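Local structure of SidF, inhibitor of growth family, member 3 (4FYE) at residues I9-L17 with E199-C207; F625-S633 with R655-N663. The protein acts as a Legionella phosphoinositide phosphatase, probably removing the 3-phosphate from phosphatidylinositol 3,4,5-trisphosphate. The protein carries 1 engineered substitution. One frame throughout, in Å; residues are numbered along the deposited sequence.

Interaction 1. Residues I9-L17 with E199-C207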
loop_
_atom_site.group_PDB
_atom_site.type_symbol
_atom_site.label_atom_id
_atom_site.label_comp_id
_atom_site.label_asym_id
_atom_site.label_seq_id
_atom_site.Cartn_x
_atom_site.Cartn_y
_atom_site.Cartn_z
ATOM N N ILE A 9 -10.363 -8.247 12.675
ATOM C CA ILE A 9 -10.385 -7.030 11.891
ATOM C C ILE A 9 -11.817 -6.458 11.800
ATOM O O ILE A 9 -12.026 -5.263 12.052
ATOM C CB ILE A 9 -9.747 -7.280 10.504
ATOM C CG1 ILE A 9 -8.689 -6.224 10.155
ATOM C CG2 ILE A 9 -10.743 -7.674 9.394
ATOM C CD1 ILE A 9 -9.017 -4.787 10.399
ATOM N N GLU A 10 -12.803 -7.310 11.499
ATOM C CA GLU A 10 -14.146 -6.841 11.370
ATOM C C GLU A 10 -14.623 -6.235 12.674
ATOM O O GLU A 10 -15.272 -5.162 12.649
ATOM C CB GLU A 10 -15.135 -7.932 10.924
ATOM C CG GLU A 10 -16.478 -7.307 10.577
ATOM C CD GLU A 10 -17.637 -8.279 10.268
ATOM O OE1 GLU A 10 -18.819 -7.940 10.615
ATOM O OE2 GLU A 10 -17.379 -9.359 9.667
ATOM N N THR A 11 -14.336 -6.874 13.819
ATOM C CA THR A 11 -14.899 -6.303 15.042
ATOM C C THR A 11 -14.194 -4.964 15.319
ATOM O O THR A 11 -14.825 -3.947 15.584
ATOM C CB THR A 11 -14.917 -7.240 16.278
ATOM O OG1 THR A 11 -13.756 -6.984 17.056
ATOM C CG2 THR A 11 -14.986 -8.725 15.918
ATOM N N TYR A 12 -12.886 -4.947 15.205
ATOM C CA TYR A 12 -12.209 -3.666 15.253
ATOM C C TYR A 12 -12.756 -2.558 14.324
ATOM O O TYR A 12 -12.997 -1.431 14.769
ATOM C CB TYR A 12 -10.734 -3.833 15.045
ATOM C CG TYR A 12 -9.917 -2.604 15.343
ATOM C CD1 TYR A 12 -10.109 -1.836 16.508
ATOM C CD2 TYR A 12 -8.907 -2.234 14.498
ATOM C CE1 TYR A 12 -9.311 -0.721 16.793
ATOM C CE2 TYR A 12 -8.091 -1.149 14.776
ATOM C CZ TYR A 12 -8.291 -0.397 15.913
ATOM O OH TYR A 12 -7.466 0.695 16.108
ATOM N N VAL A 13 -12.981 -2.857 13.059
ATOM C CA VAL A 13 -13.452 -1.823 12.115
ATOM C C VAL A 13 -14.827 -1.298 12.562
ATOM O O VAL A 13 -15.140 -0.077 12.450
ATOM C CB VAL A 13 -13.548 -2.437 10.719
ATOM C CG1 VAL A 13 -14.360 -1.560 9.800
ATOM C CG2 VAL A 13 -12.129 -2.801 10.171
ATOM N N THR A 14 -15.635 -2.213 13.109
ATOM C CA THR A 14 -16.940 -1.879 13.598
ATOM C C THR A 14 -16.847 -0.940 14.786
ATOM O O THR A 14 -17.561 0.054 14.845
ATOM C CB THR A 14 -17.671 -3.131 14.058
ATOM O OG1 THR A 14 -17.893 -3.978 12.915
ATOM C CG2 THR A 14 -18.986 -2.744 14.697
ATOM N N HIS A 15 -15.984 -1.231 15.749
ATOM C CA HIS A 15 -15.819 -0.271 16.846
ATOM C C HIS A 15 -15.372 1.087 16.356
ATOM O O HIS A 15 -15.803 2.092 16.849
ATOM C CB HIS A 15 -14.873 -0.819 17.885
ATOM C CG HIS A 15 -15.512 -1.820 18.785
ATOM N ND1 HIS A 15 -16.005 -1.489 20.005
ATOM C CD2 HIS A 15 -15.800 -3.164 18.588
ATOM C CE1 HIS A 15 -16.547 -2.580 20.570
ATOM N NE2 HIS A 15 -16.426 -3.607 19.696
ATOM N N LEU A 16 -14.526 1.100 15.329
ATOM C CA LEU A 16 -13.931 2.315 14.818
ATOM C C LEU A 16 -14.960 3.236 14.224
ATOM O O LEU A 16 -14.752 4.418 14.197
ATOM C CB LEU A 16 -12.875 1.992 13.754
ATOM C CG LEU A 16 -11.528 1.638 14.352
ATOM C CD1 LEU A 16 -10.512 1.040 13.326
ATOM C CD2 LEU A 16 -10.987 2.875 15.030
ATOM N N LEU A 17 -16.048 2.686 13.721
ATOM C CA LEU A 17 -17.054 3.473 13.054
ATOM C C LEU A 17 -18.163 3.898 13.990
ATOM O O LEU A 17 -19.128 4.477 13.560
ATOM C CB LEU A 17 -17.629 2.686 11.873
ATOM C CG LEU A 17 -16.531 2.573 10.817
ATOM C CD1 LEU A 17 -16.875 1.519 9.777
ATOM C CD2 LEU A 17 -16.267 3.927 10.209
ATOM N N GLU A 199 -23.892 3.708 4.501
ATOM C CA GLU A 199 -22.804 4.587 4.047
ATOM C C GLU A 199 -21.519 3.814 3.853
ATOM O O GLU A 199 -21.320 2.759 4.469
ATOM C CB GLU A 199 -22.572 5.765 4.998
ATOM C CG GLU A 199 -22.031 5.406 6.385
ATOM C CD GLU A 199 -21.564 6.648 7.165
ATOM O OE1 GLU A 199 -21.000 6.519 8.278
ATOM O OE2 GLU A 199 -21.739 7.779 6.657
ATOM N N GLN A 200 -20.637 4.355 3.023
ATOM C CA GLN A 200 -19.396 3.694 2.796
ATOM C C GLN A 200 -18.242 4.306 3.624
ATOM O O GLN A 200 -18.392 5.385 4.228
ATOM C CB GLN A 200 -19.112 3.725 1.295
ATOM C CG GLN A 200 -19.862 2.686 0.450
ATOM C CD GLN A 200 -21.384 2.837 0.495
ATOM O OE1 GLN A 200 -22.075 1.851 0.807
ATOM N NE2 GLN A 200 -21.925 4.051 0.166
ATOM N N PHE A 201 -17.087 3.627 3.653
ATOM C CA PHE A 201 -15.891 4.163 4.354
ATOM C C PHE A 201 -14.622 3.578 3.758
ATOM O O PHE A 201 -14.647 2.496 3.136
ATOM C CB PHE A 201 -15.892 3.821 5.825
ATOM C CG PHE A 201 -15.957 2.359 6.082
ATOM C CD1 PHE A 201 -17.177 1.735 6.236
ATOM C CD2 PHE A 201 -14.790 1.604 6.215
ATOM C CE1 PHE A 201 -17.241 0.346 6.477
ATOM C CE2 PHE A 201 -14.835 0.236 6.439
ATOM C CZ PHE A 201 -16.054 -0.397 6.557
ATOM N N ILE A 202 -13.516 4.288 3.993
ATOM C CA ILE A 202 -12.194 3.798 3.738
ATOM C C ILE A 202 -11.325 4.207 4.923
ATOM O O ILE A 202 -11.383 5.354 5.358
ATOM C CB ILE A 202 -11.557 4.475 2.506
ATOM C CG1 ILE A 202 -12.433 4.368 1.275
ATOM C CG2 ILE A 202 -10.188 3.823 2.209
ATOM C CD1 ILE A 202 -12.075 5.431 0.269
ATOM N N MET A 203 -10.472 3.298 5.394
ATOM C CA MET A 203 -9.572 3.650 6.462
ATOM C C MET A 203 -8.167 3.101 6.246
ATOM O O MET A 203 -7.982 2.230 5.443
ATOM C CB MET A 203 -10.128 3.193 7.786
ATOM C CG MET A 203 -10.675 1.789 7.789
ATOM S SD MET A 203 -11.098 1.370 9.523
ATOM C CE MET A 203 -12.798 1.923 9.749
ATOM N N TYR A 204 -7.184 3.724 6.882
ATOM C CA TYR A 204 -5.808 3.356 6.870
ATOM C C TYR A 204 -5.550 3.154 8.335
ATOM O O TYR A 204 -5.768 4.088 9.166
ATOM C CB TYR A 204 -4.885 4.467 6.273
ATOM C CG TYR A 204 -4.842 4.589 4.723
ATOM C CD1 TYR A 204 -5.768 3.977 3.913
ATOM C CD2 TYR A 204 -3.884 5.346 4.104
ATOM C CE1 TYR A 204 -5.716 4.080 2.527
ATOM C CE2 TYR A 204 -3.842 5.503 2.710
ATOM C CZ TYR A 204 -4.740 4.867 1.922
ATOM O OH TYR A 204 -4.681 5.029 0.541
ATOM N N ILE A 205 -5.209 1.896 8.672
ATOM C CA ILE A 205 -4.860 1.541 10.000
ATOM C C ILE A 205 -3.381 1.254 9.953
ATOM O O ILE A 205 -2.934 0.446 9.180
ATOM C CB ILE A 205 -5.609 0.314 10.469
ATOM C CG1 ILE A 205 -7.121 0.520 10.402
ATOM C CG2 ILE A 205 -5.228 -0.021 11.921
ATOM C CD1 ILE A 205 -7.834 -0.841 10.428
ATOM N N PRO A 206 -2.608 1.964 10.745
ATOM C CA PRO A 206 -1.161 1.775 10.699
ATOM C C PRO A 206 -0.836 0.368 11.179
ATOM O O PRO A 206 -1.330 -0.092 12.200
ATOM C CB PRO A 206 -0.647 2.717 11.764
ATOM C CG PRO A 206 -1.800 3.559 12.198
ATOM C CD PRO A 206 -3.044 2.809 11.880
ATOM N N CYS A 207 0.052 -0.301 10.501
ATOM C CA CYS A 207 0.431 -1.556 11.029
ATOM C C CYS A 207 1.905 -1.660 10.948
ATOM O O CYS A 207 2.566 -0.774 10.417
ATOM C CB CYS A 207 -0.203 -2.667 10.189
ATOM S SG CYS A 207 0.280 -2.478 8.488
#

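Interaction 2. Residues F625-S633 with R655-N663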
loop_
_atom_site.group_PDB
_atom_site.type_symbol
_atom_site.label_atom_id
_atom_site.label_comp_id
_atom_site.label_asym_id
_atom_site.label_seq_id
_atom_site.Cartn_x
_atom_site.Cartn_y
_atom_site.Cartn_z
ATOM N N PHE A 625 -3.490 3.490 -15.062
ATOM C CA PHE A 625 -3.009 2.516 -13.938
ATOM C C PHE A 625 -3.642 1.129 -14.062
ATOM O O PHE A 625 -3.707 0.346 -13.079
ATOM C CB PHE A 625 -3.353 3.104 -12.551
ATOM C CG PHE A 625 -2.486 4.287 -12.118
ATOM C CD1 PHE A 625 -1.710 4.188 -10.954
ATOM C CD2 PHE A 625 -2.399 5.453 -12.885
ATOM C CE1 PHE A 625 -0.944 5.243 -10.498
ATOM C CE2 PHE A 625 -1.618 6.527 -12.444
ATOM C CZ PHE A 625 -0.887 6.436 -11.249
ATOM N N LYS A 626 -4.215 0.833 -15.233
ATOM C CA LYS A 626 -5.222 -0.244 -15.355
ATOM C C LYS A 626 -4.642 -1.663 -15.123
ATOM O O LYS A 626 -5.318 -2.528 -14.529
ATOM C CB LYS A 626 -5.893 -0.227 -16.719
ATOM C CG LYS A 626 -6.555 1.071 -17.078
ATOM C CD LYS A 626 -7.655 0.775 -18.075
ATOM C CE LYS A 626 -8.279 2.076 -18.572
ATOM N NZ LYS A 626 -9.188 1.636 -19.670
ATOM N N LEU A 627 -3.398 -1.889 -15.549
ATOM C CA LEU A 627 -2.891 -3.248 -15.593
ATOM C C LEU A 627 -2.506 -3.582 -14.169
ATOM O O LEU A 627 -2.892 -4.643 -13.667
ATOM C CB LEU A 627 -1.737 -3.436 -16.588
ATOM C CG LEU A 627 -0.956 -4.774 -16.535
ATOM C CD1 LEU A 627 -1.871 -5.986 -16.725
ATOM C CD2 LEU A 627 0.165 -4.757 -17.589
ATOM N N GLN A 628 -1.853 -2.626 -13.507
ATOM C CA GLN A 628 -1.477 -2.732 -12.104
ATOM C C GLN A 628 -2.726 -2.940 -11.265
ATOM O O GLN A 628 -2.779 -3.830 -10.389
ATOM C CB GLN A 628 -0.696 -1.473 -11.723
ATOM C CG GLN A 628 0.548 -1.188 -12.606
ATOM C CD GLN A 628 0.280 -0.282 -13.815
ATOM O OE1 GLN A 628 -0.735 -0.384 -14.441
ATOM N NE2 GLN A 628 1.236 0.542 -14.187
ATOM N N THR A 629 -3.781 -2.176 -11.571
ATOM C CA THR A 629 -5.042 -2.305 -10.806
ATOM C C THR A 629 -5.680 -3.656 -11.014
ATOM O O THR A 629 -6.159 -4.252 -10.049
ATOM C CB THR A 629 -6.084 -1.261 -11.210
ATOM O OG1 THR A 629 -5.534 0.025 -10.966
ATOM C CG2 THR A 629 -7.362 -1.390 -10.351
ATOM N N LEU A 630 -5.608 -4.174 -12.252
ATOM C CA LEU A 630 -6.258 -5.415 -12.586
ATOM C C LEU A 630 -5.588 -6.494 -11.847
ATOM O O LEU A 630 -6.230 -7.264 -11.116
ATOM C CB LEU A 630 -6.250 -5.662 -14.084
ATOM C CG LEU A 630 -7.251 -4.674 -14.689
ATOM C CD1 LEU A 630 -7.145 -4.435 -16.218
ATOM C CD2 LEU A 630 -8.649 -5.113 -14.281
ATOM N N MET A 631 -4.281 -6.525 -11.959
ATOM C CA MET A 631 -3.514 -7.580 -11.287
ATOM C C MET A 631 -3.654 -7.470 -9.765
ATOM O O MET A 631 -3.768 -8.492 -9.073
ATOM C CB MET A 631 -2.058 -7.560 -11.745
ATOM C CG MET A 631 -1.905 -7.768 -13.235
ATOM S SD MET A 631 -2.563 -9.412 -13.565
ATOM C CE MET A 631 -1.086 -10.373 -13.714
ATOM N N ALA A 632 -3.752 -6.247 -9.223
ATOM C CA ALA A 632 -3.840 -6.180 -7.741
ATOM C C ALA A 632 -5.201 -6.683 -7.368
ATOM O O ALA A 632 -5.364 -7.441 -6.428
ATOM C CB ALA A 632 -3.633 -4.790 -7.237
ATOM N N SER A 633 -6.202 -6.298 -8.138
ATOM C CA SER A 633 -7.558 -6.779 -7.852
ATOM C C SER A 633 -7.643 -8.317 -7.930
ATOM O O SER A 633 -8.345 -8.967 -7.120
ATOM C CB SER A 633 -8.509 -6.120 -8.831
ATOM O OG SER A 633 -8.360 -4.705 -8.656
ATOM N N ARG A 655 -2.082 6.684 -5.631
ATOM C CA ARG A 655 -2.957 6.740 -6.771
ATOM C C ARG A 655 -3.329 5.311 -7.259
ATOM O O ARG A 655 -4.450 5.075 -7.711
ATOM C CB ARG A 655 -2.367 7.521 -7.948
ATOM C CG ARG A 655 -1.797 8.932 -7.786
ATOM C CD ARG A 655 -2.497 10.112 -7.054
ATOM N NE ARG A 655 -3.835 10.414 -7.369
ATOM C CZ ARG A 655 -4.379 11.628 -7.610
ATOM N NH1 ARG A 655 -3.704 12.753 -7.641
ATOM N NH2 ARG A 655 -5.701 11.701 -7.834
ATOM N N LEU A 656 -2.394 4.360 -7.179
ATOM C CA LEU A 656 -2.752 3.017 -7.466
ATOM C C LEU A 656 -3.788 2.564 -6.389
ATOM O O LEU A 656 -4.818 1.950 -6.752
ATOM C CB LEU A 656 -1.505 2.127 -7.482
ATOM C CG LEU A 656 -1.858 0.676 -7.760
ATOM C CD1 LEU A 656 -2.455 0.349 -9.175
ATOM C CD2 LEU A 656 -0.612 -0.093 -7.453
ATOM N N ALA A 657 -3.551 2.868 -5.096
ATOM C CA ALA A 657 -4.537 2.455 -4.059
ATOM C C ALA A 657 -5.930 3.041 -4.343
ATOM O O ALA A 657 -6.966 2.369 -4.109
ATOM C CB ALA A 657 -4.057 2.804 -2.640
ATOM N N GLN A 658 -5.965 4.255 -4.918
ATOM C CA GLN A 658 -7.219 4.931 -5.250
ATOM C C GLN A 658 -7.949 4.175 -6.363
ATOM O O GLN A 658 -9.167 4.019 -6.335
ATOM C CB GLN A 658 -6.936 6.373 -5.758
ATOM C CG GLN A 658 -8.128 7.034 -6.489
ATOM C CD GLN A 658 -7.935 8.531 -6.984
ATOM O OE1 GLN A 658 -8.832 9.083 -7.673
ATOM N NE2 GLN A 658 -6.817 9.155 -6.684
ATOM N N LYS A 659 -7.221 3.758 -7.389
ATOM C CA LYS A 659 -7.806 2.952 -8.458
ATOM C C LYS A 659 -8.347 1.620 -7.898
ATOM O O LYS A 659 -9.450 1.178 -8.244
ATOM C CB LYS A 659 -6.706 2.726 -9.508
ATOM C CG LYS A 659 -6.936 3.360 -10.863
ATOM C CD LYS A 659 -6.955 4.847 -10.887
ATOM C CE LYS A 659 -7.151 5.400 -12.313
ATOM N NZ LYS A 659 -8.568 5.762 -12.736
ATOM N N ILE A 660 -7.635 0.975 -6.978
ATOM C CA ILE A 660 -8.081 -0.366 -6.551
ATOM C C ILE A 660 -9.251 -0.215 -5.604
ATOM O O ILE A 660 -10.217 -0.975 -5.700
ATOM C CB ILE A 660 -6.951 -1.087 -5.802
ATOM C CG1 ILE A 660 -5.841 -1.434 -6.781
ATOM C CG2 ILE A 660 -7.454 -2.331 -5.109
ATOM C CD1 ILE A 660 -4.486 -1.487 -6.114
ATOM N N VAL A 661 -9.183 0.750 -4.668
ATOM C CA VAL A 661 -10.231 0.836 -3.679
ATOM C C VAL A 661 -11.475 1.309 -4.416
ATOM O O VAL A 661 -12.549 0.808 -4.155
ATOM C CB VAL A 661 -9.962 1.826 -2.515
ATOM C CG1 VAL A 661 -10.818 1.472 -1.344
ATOM C CG2 VAL A 661 -8.572 1.709 -2.019
ATOM N N GLY A 662 -11.333 2.251 -5.354
ATOM C CA GLY A 662 -12.507 2.838 -6.009
ATOM C C GLY A 662 -13.172 1.734 -6.833
ATOM O O GLY A 662 -14.402 1.621 -6.922
ATOM N N ASN A 663 -12.357 0.879 -7.431
ATOM C CA ASN A 663 -12.910 -0.157 -8.237
ATOM C C ASN A 663 -13.566 -1.192 -7.384
ATOM O O ASN A 663 -14.596 -1.754 -7.786
ATOM C CB ASN A 663 -11.848 -0.831 -9.121
ATOM C CG ASN A 663 -12.408 -2.037 -9.818
ATOM O OD1 ASN A 663 -13.071 -1.920 -10.852
ATOM N ND2 ASN A 663 -12.245 -3.194 -9.200
#

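Interaction 1. Residues I9-L17 with E199-C207
Leu17 lies over one face of the Phe201 ring. Leu17 CD1 sits 3.6 Å from the centroid of the Phe201 ring and 15° off its normal, a CH-pi contact. The two side chains cross at about a right angle. Val13 reaches the same ring obliquely, with Val13 CG1 3.8 Å from Phe201 CZ. The second flat group is Tyr12. Ile205 CG2 comes to its edge, near the ring plane, and lies 4.2 Å from Tyr12 CE2. One face of the tyrosine is covered by Leu16 CD1, a neighbour one turn on in the same helix. Met203 lies among Val13, Leu16 and Leu17. Its bend at chi3 (89°) brings CE against Val13 and Leu17. Met203 CE lies 3.8 Å from Val13 CG1 and 3.9 Å from Leu17 CG. Met203 SD is 3.9 Å from Leu16 CD1. At the start of the helix, Ile9 CD1 meets Ile205 CD1 at 4.1 Å. The contact is wholly apolar. Tyr12 OH turns elsewhere, to a hydrogen bond with Asp43. Alternate strand residues Phe201, Met203 and Ile205 point toward the helix, as expected of one face of a beta-strand. Helix 9-16 covers part of a mixed six-stranded sheet and crosses strand 199-206 at 110°. Strand 199-206 runs antiparallel to both of its neighbours, 184-189 and 247-254. Leu17 also touches Val260 of strand 260-268, and Met203 touches Ile186 of strand 184-189, which spreads the hydrophobic layer across the sheet.

Interaction 2. Residues F625-S633 with R655-N663
Thr629 presents both of its branches to helix 652-668. Its hydroxyl is anti to its own carbonyl carbon and folds back along the helix. There Thr629 OG1 donates to Phe625 O at 2.8 Å, from 46° above the carbonyl plane. The backbone N of Thr629 also bonds to Phe625 O, so this oxygen takes two donors at the start of the helix. Thr629 OG1 also lies 3.3 Å from Lys659 CB. The methyl Thr629 CG2 is left to pack on Ile660 CG1, at 3.9 Å. Leu656 has CG opposite its backbone N (chi1 179°), which sends CD1 into the first turn of helix 626-637. Leu656 CD1 lies 3.6 Å from Gln628 CB and is also close to Thr629 OG1. Helices 626-637 and 652-668 pack as a pair, with strand 641-645 between them in the chain; that strand lies at one edge of a mixed four-stranded sheet. Their segments cross at -55° with axes 9.3 Å apart. Rows four residues apart, such as Phe625-Thr629-Ser633 and Leu656-Ile660, face each other, consistent with ridges-into-grooves packing. Phe625, at the N-cap position, meets the other helix obliquely, with Phe625 CE1 3.7 Å from Arg655 CB. The ring also packs edge-to-face with Phe719. Arg655 and Lys659 offer only the inner parts of their bent chains. Arg655 NH2 forms a salt bridge with Asp729, and Lys659 NZ bonds to Asn726 O. Ala632 CB rests 3.6 Å from Ile660 CD1. Ser633 OG bonds back to Thr629 O, reaching it from the opposite face to Ser633 N.

Both interactions are buried, and they share no segment. The centres of interactions 1 and 2 lie about 20 Å apart. They nevertheless meet at strand 199-206. Interaction 1 uses the strand's Phe201, Met203 and Ile205. The alternate residues face helix 652-668 of interaction 2: Ile202 CG1 is 4.2 Å from Val661 CG1, and Tyr204 OH is 3.9 Å from Ala657 CB. The strand is thus packed between helix 9-16 and helix 652-668. The chemistry differs. The helix-on-sheet contact rests on aliphatic, aromatic and sulfur groups. The helix-on-helix contact also buries hydroxyls, held by their own helix, and the stems of charged side chains whose ends are paired elsewhere.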